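Local coordinates for coiled-coil quantitatively-enriched protein 1 (Schizosaccharomyces pombe, PDB 7CUJ) that links telomeres to the centrosome during meiotic prophase, and is required for telomere length regulation and chromosome segregation, at residues 127-130 with 131-135; 36-39 with 40-44. All blocks are in the same frame, centred on the assembly; numbering follows the deposited sequence.

Overall arrangement
The chain, one piece of the longer protein, built round a parallel sheet flanked by helices, begins with strand 11-16, an outermost strand of that six-stranded sheet, and then passes through helix 20-32 into helix 34-41. Contact 2 (36-39 with 40-44) lies on the last turn of that helix and its exit, before helix 47-65. Much later, strand 121-126 of the sheet leads into contact 1 (127-130 with 131-135), the first turns of helix 129-141. Each contact closes only a local turn, and the two follow in series without nesting or crossing. Their centres are 33 Å apart: contact 1 sits against the parallel sheet, contact 2 among outlying helices at a subunit interface.

Contact 1: residues 127-130 with 131-135; sequences SNQF and LANTL
With CG anti to the backbone N (chi1 -168°), the carboxamide of N128 lies over the start of helix 129-141 and brings OD1 to the backbone N of L131, an N-cap arrangement with N128 in the capping position. OD1 accepts from L131 N at 3.1 Å, in the carbonyl plane and on a lone pair, with an N-H...O angle of 157°. The same oxygen rests 3.5 Å from CG of L131, and L131 CD1 lies near N128 CB, while L131 CD2 touches F130 CD2.

At the next residue, the Q129 chain is bent at chi2, which swings its amide along the helix to N133, one turn on. Q129 NE2 donates to N133 OD1 at 2.8 Å; the oxygen lies in the Q129 amide plane, yet the bond is bent to 135° at the hydrogen.

As strand 121-126 gives way to this helix, A132 and L135 face strand 162-166 and help join the helix to the parallel sheet. On another side of the first turn, F130 meets Y97. The F130 carbonyl is gripped twice, by T134 N in its plane and by T134 OG1 from above it. That hydroxyl also lies over one face of the F130 ring, 3.3 Å above its plane and offset toward the rim, with CE1 and CZ each 3.4 Å from OG1.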
loop_
_atom_site.group_PDB
_atom_site.type_symbol
_atom_site.label_atom_id
_atom_site.label_comp_id
_atom_site.label_asym_id
_atom_site.label_seq_id
_atom_site.Cartn_x
_atom_site.Cartn_y
_atom_site.Cartn_z
ATOM N N SER A 127 -26.384 4.060 13.489
ATOM C CA SER A 127 -25.763 2.744 13.468
ATOM C C SER A 127 -24.518 2.711 14.354
ATOM O O SER A 127 -23.482 2.187 13.951
ATOM C CB SER A 127 -25.459 2.308 12.052
ATOM O OG SER A 127 -24.509 3.175 11.453
ATOM N N ASN A 128 -24.644 3.251 15.571
ATOM C CA ASN A 128 -23.538 3.342 16.512
ATOM C C ASN A 128 -24.083 3.605 17.914
ATOM O O ASN A 128 -24.795 4.585 18.130
ATOM C CB ASN A 128 -22.541 4.430 16.104
ATOM C CG ASN A 128 -21.253 4.352 16.895
ATOM O OD1 ASN A 128 -21.117 4.998 17.930
ATOM N ND2 ASN A 128 -20.316 3.542 16.431
ATOM N N GLN A 129 -23.724 2.729 18.862
ATOM C CA GLN A 129 -24.263 2.784 20.213
ATOM C C GLN A 129 -23.754 4.030 20.934
ATOM O O GLN A 129 -24.540 4.759 21.530
ATOM C CB GLN A 129 -23.940 1.503 20.986
ATOM C CG GLN A 129 -24.550 1.457 22.382
ATOM C CD GLN A 129 -26.061 1.494 22.361
ATOM O OE1 GLN A 129 -26.717 0.590 21.848
ATOM N NE2 GLN A 129 -26.628 2.547 22.928
ATOM N N PHE A 130 -22.440 4.265 20.864
ATOM C CA PHE A 130 -21.822 5.383 21.558
ATOM C C PHE A 130 -22.469 6.700 21.135
ATOM O O PHE A 130 -22.816 7.518 21.984
ATOM C CB PHE A 130 -20.305 5.403 21.344
ATOM C CG PHE A 130 -19.657 6.693 21.781
ATOM C CD1 PHE A 130 -19.557 7.014 23.127
ATOM C CD2 PHE A 130 -19.186 7.604 20.847
ATOM C CE1 PHE A 130 -18.988 8.212 23.531
ATOM C CE2 PHE A 130 -18.613 8.802 21.253
ATOM C CZ PHE A 130 -18.514 9.103 22.593
ATOM N N LEU A 131 -22.622 6.892 19.818
ATOM C CA LEU A 131 -23.136 8.139 19.275
ATOM C C LEU A 131 -24.607 8.309 19.641
ATOM O O LEU A 131 -25.041 9.417 19.939
ATOM C CB LEU A 131 -22.927 8.169 17.759
ATOM C CG LEU A 131 -21.487 8.395 17.303
ATOM C CD1 LEU A 131 -21.376 8.292 15.789
ATOM C CD2 LEU A 131 -20.967 9.740 17.789
ATOM N N ALA A 132 -25.358 7.199 19.618
ATOM C CA ALA A 132 -26.744 7.192 20.062
ATOM C C ALA A 132 -26.842 7.787 21.466
ATOM O O ALA A 132 -27.675 8.655 21.713
ATOM C CB ALA A 132 -27.299 5.790 20.020
ATOM N N ASN A 133 -25.965 7.323 22.366
ATOM C CA ASN A 133 -25.963 7.746 23.758
ATOM C C ASN A 133 -25.587 9.223 23.854
ATOM O O ASN A 133 -26.228 9.978 24.582
ATOM C CB ASN A 133 -25.014 6.904 24.617
ATOM C CG ASN A 133 -25.317 5.420 24.590
ATOM O OD1 ASN A 133 -26.414 5.005 24.220
ATOM N ND2 ASN A 133 -24.347 4.611 24.987
ATOM N N THR A 134 -24.539 9.612 23.118
ATOM C CA THR A 134 -24.009 10.966 23.156
ATOM C C THR A 134 -25.037 11.946 22.591
ATOM O O THR A 134 -25.221 13.028 23.143
ATOM C CB THR A 134 -22.650 11.054 22.445
ATOM O OG1 THR A 134 -21.773 10.076 23.007
ATOM C CG2 THR A 134 -22.013 12.423 22.542
ATOM N N LEU A 135 -25.707 11.552 21.500
ATOM C CA LEU A 135 -26.691 12.400 20.841
ATOM C C LEU A 135 -27.869 12.616 21.788
ATOM O O LEU A 135 -28.272 13.753 22.022
ATOM C CB LEU A 135 -27.154 11.726 19.543
ATOM C CG LEU A 135 -27.400 12.620 18.325
ATOM C CD1 LEU A 135 -28.563 12.085 17.504
ATOM C CD2 LEU A 135 -27.653 14.071 18.709
#

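Contact 2: residues 36-39 with 40-44; sequences CIDH and FCTGP
Backbone bonds from F40 and C41 to C36 and I37 carry helix 34-41 to its C-terminal end. F40 N donates to C36 O, and C41 N reaches I37 O at 2.9 Å. Past them the pattern slackens: T42 N makes a weak bond of 3.4 Å to H39 O, a three-residue step back, and at G43 the chain leaves helical geometry.

Side-chain hydrogen bonding takes over at D38 and T42. OG1 of T42 sits between the backbone N and the carbonyl carbon (chi1 54°), which turns the hydroxyl back along the helix, and it donates to D38 O at 2.5 Å. A water bridges the same pair of residues, giving one hydrogen to D38 OD2 at 3.2 Å and another to T42 OG1 at 2.9 Å. Thus OG1 is both donor and acceptor, tying the aspartate carboxylate to the helix exit. The methyl of T42 comes near one carboxylate oxygen, CG2 3.9 Å from D38 OD1.

Apolar contact within the turn is slight, with I37 CG2 approaching C41 SG at 4.2 Å. Separately, that sulfur makes a close approach to a backbone oxygen, C41 SG lying 3.5 Å from I37 O.

The imidazole of H39 is held across a subunit boundary: NE2 bonds to D46 and ND1 to K52, both of the second subunit, while R48 of that subunit binds H39 O. The chain of another protein packs on I37, D38, C41 and T42. Within its own chain the turn is wedged between two helices: C36, H39 and F40 lean on helix 47-65, F40 and C41 on helix 232-243, and I37 reaches both.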
loop_
_atom_site.group_PDB
_atom_site.type_symbol
_atom_site.label_atom_id
_atom_site.label_comp_id
_atom_site.label_asym_id
_atom_site.label_seq_id
_atom_site.Cartn_x
_atom_site.Cartn_y
_atom_site.Cartn_z
ATOM N N CYS A 36 -4.527 -0.565 -2.375
ATOM C CA CYS A 36 -5.667 -1.461 -2.279
ATOM C C CYS A 36 -6.831 -0.973 -3.145
ATOM O O CYS A 36 -7.487 -1.776 -3.804
ATOM C CB CYS A 36 -6.115 -1.565 -0.826
ATOM S SG CYS A 36 -7.293 -2.906 -0.530
ATOM N N ILE A 37 -7.085 0.341 -3.128
ATOM C CA ILE A 37 -8.176 0.930 -3.889
ATOM C C ILE A 37 -7.861 0.813 -5.378
ATOM O O ILE A 37 -8.713 0.385 -6.159
ATOM C CB ILE A 37 -8.442 2.388 -3.452
ATOM C CG1 ILE A 37 -9.176 2.449 -2.108
ATOM C CG2 ILE A 37 -9.192 3.156 -4.529
ATOM C CD1 ILE A 37 -9.161 3.812 -1.450
ATOM N N ASP A 38 -6.623 1.169 -5.749
ATOM C CA ASP A 38 -6.179 1.129 -7.133
ATOM C C ASP A 38 -6.308 -0.293 -7.675
ATOM O O ASP A 38 -6.772 -0.488 -8.796
ATOM C CB ASP A 38 -4.761 1.685 -7.284
ATOM C CG ASP A 38 -4.227 1.596 -8.704
ATOM O OD1 ASP A 38 -4.787 2.279 -9.590
ATOM O OD2 ASP A 38 -3.263 0.833 -8.916
ATOM N N HIS A 39 -5.907 -1.274 -6.859
ATOM C CA HIS A 39 -5.956 -2.678 -7.234
ATOM C C HIS A 39 -7.402 -3.113 -7.463
ATOM O O HIS A 39 -7.729 -3.653 -8.518
ATOM C CB HIS A 39 -5.256 -3.539 -6.174
ATOM C CG HIS A 39 -5.175 -4.984 -6.536
ATOM N ND1 HIS A 39 -4.126 -5.501 -7.280
ATOM C CD2 HIS A 39 -5.997 -6.020 -6.265
ATOM C CE1 HIS A 39 -4.310 -6.793 -7.450
ATOM N NE2 HIS A 39 -5.449 -7.139 -6.835
ATOM N N PHE A 40 -8.256 -2.844 -6.468
ATOM C CA PHE A 40 -9.634 -3.304 -6.436
ATOM C C PHE A 40 -10.462 -2.658 -7.547
ATOM O O PHE A 40 -11.370 -3.289 -8.086
ATOM C CB PHE A 40 -10.236 -3.017 -5.059
ATOM C CG PHE A 40 -11.716 -3.278 -4.942
ATOM C CD1 PHE A 40 -12.204 -4.576 -4.879
ATOM C CD2 PHE A 40 -12.619 -2.226 -4.882
ATOM C CE1 PHE A 40 -13.566 -4.817 -4.767
ATOM C CE2 PHE A 40 -13.980 -2.468 -4.768
ATOM C CZ PHE A 40 -14.451 -3.762 -4.711
ATOM N N CYS A 41 -10.141 -1.403 -7.884
ATOM C CA CYS A 41 -10.979 -0.615 -8.777
ATOM C C CYS A 41 -10.539 -0.722 -10.239
ATOM O O CYS A 41 -11.196 -0.152 -11.107
ATOM C CB CYS A 41 -11.005 0.849 -8.350
ATOM S SG CYS A 41 -12.028 1.163 -6.887
ATOM N N THR A 42 -9.447 -1.449 -10.522
ATOM C CA THR A 42 -8.936 -1.510 -11.887
ATOM C C THR A 42 -8.933 -2.932 -12.446
ATOM O O THR A 42 -8.466 -3.144 -13.563
ATOM C CB THR A 42 -7.535 -0.897 -12.029
ATOM O OG1 THR A 42 -6.666 -1.512 -11.077
ATOM C CG2 THR A 42 -7.524 0.610 -11.877
ATOM N N GLY A 43 -9.450 -3.904 -11.685
ATOM C CA GLY A 43 -9.497 -5.269 -12.182
ATOM C C GLY A 43 -9.996 -6.273 -11.147
ATOM O O GLY A 43 -10.307 -5.904 -10.016
ATOM N N PRO A 44 -10.094 -7.574 -11.515
ATOM C CA PRO A 44 -10.439 -8.631 -10.562
ATOM C C PRO A 44 -9.476 -8.642 -9.376
ATOM O O PRO A 44 -8.275 -8.438 -9.544
ATOM C CB PRO A 44 -10.258 -9.922 -11.379
ATOM C CG PRO A 44 -10.451 -9.489 -12.816
ATOM C CD PRO A 44 -9.877 -8.091 -12.877
HETATM O O HOH W 1 -3.928 -2.021 -10.152
#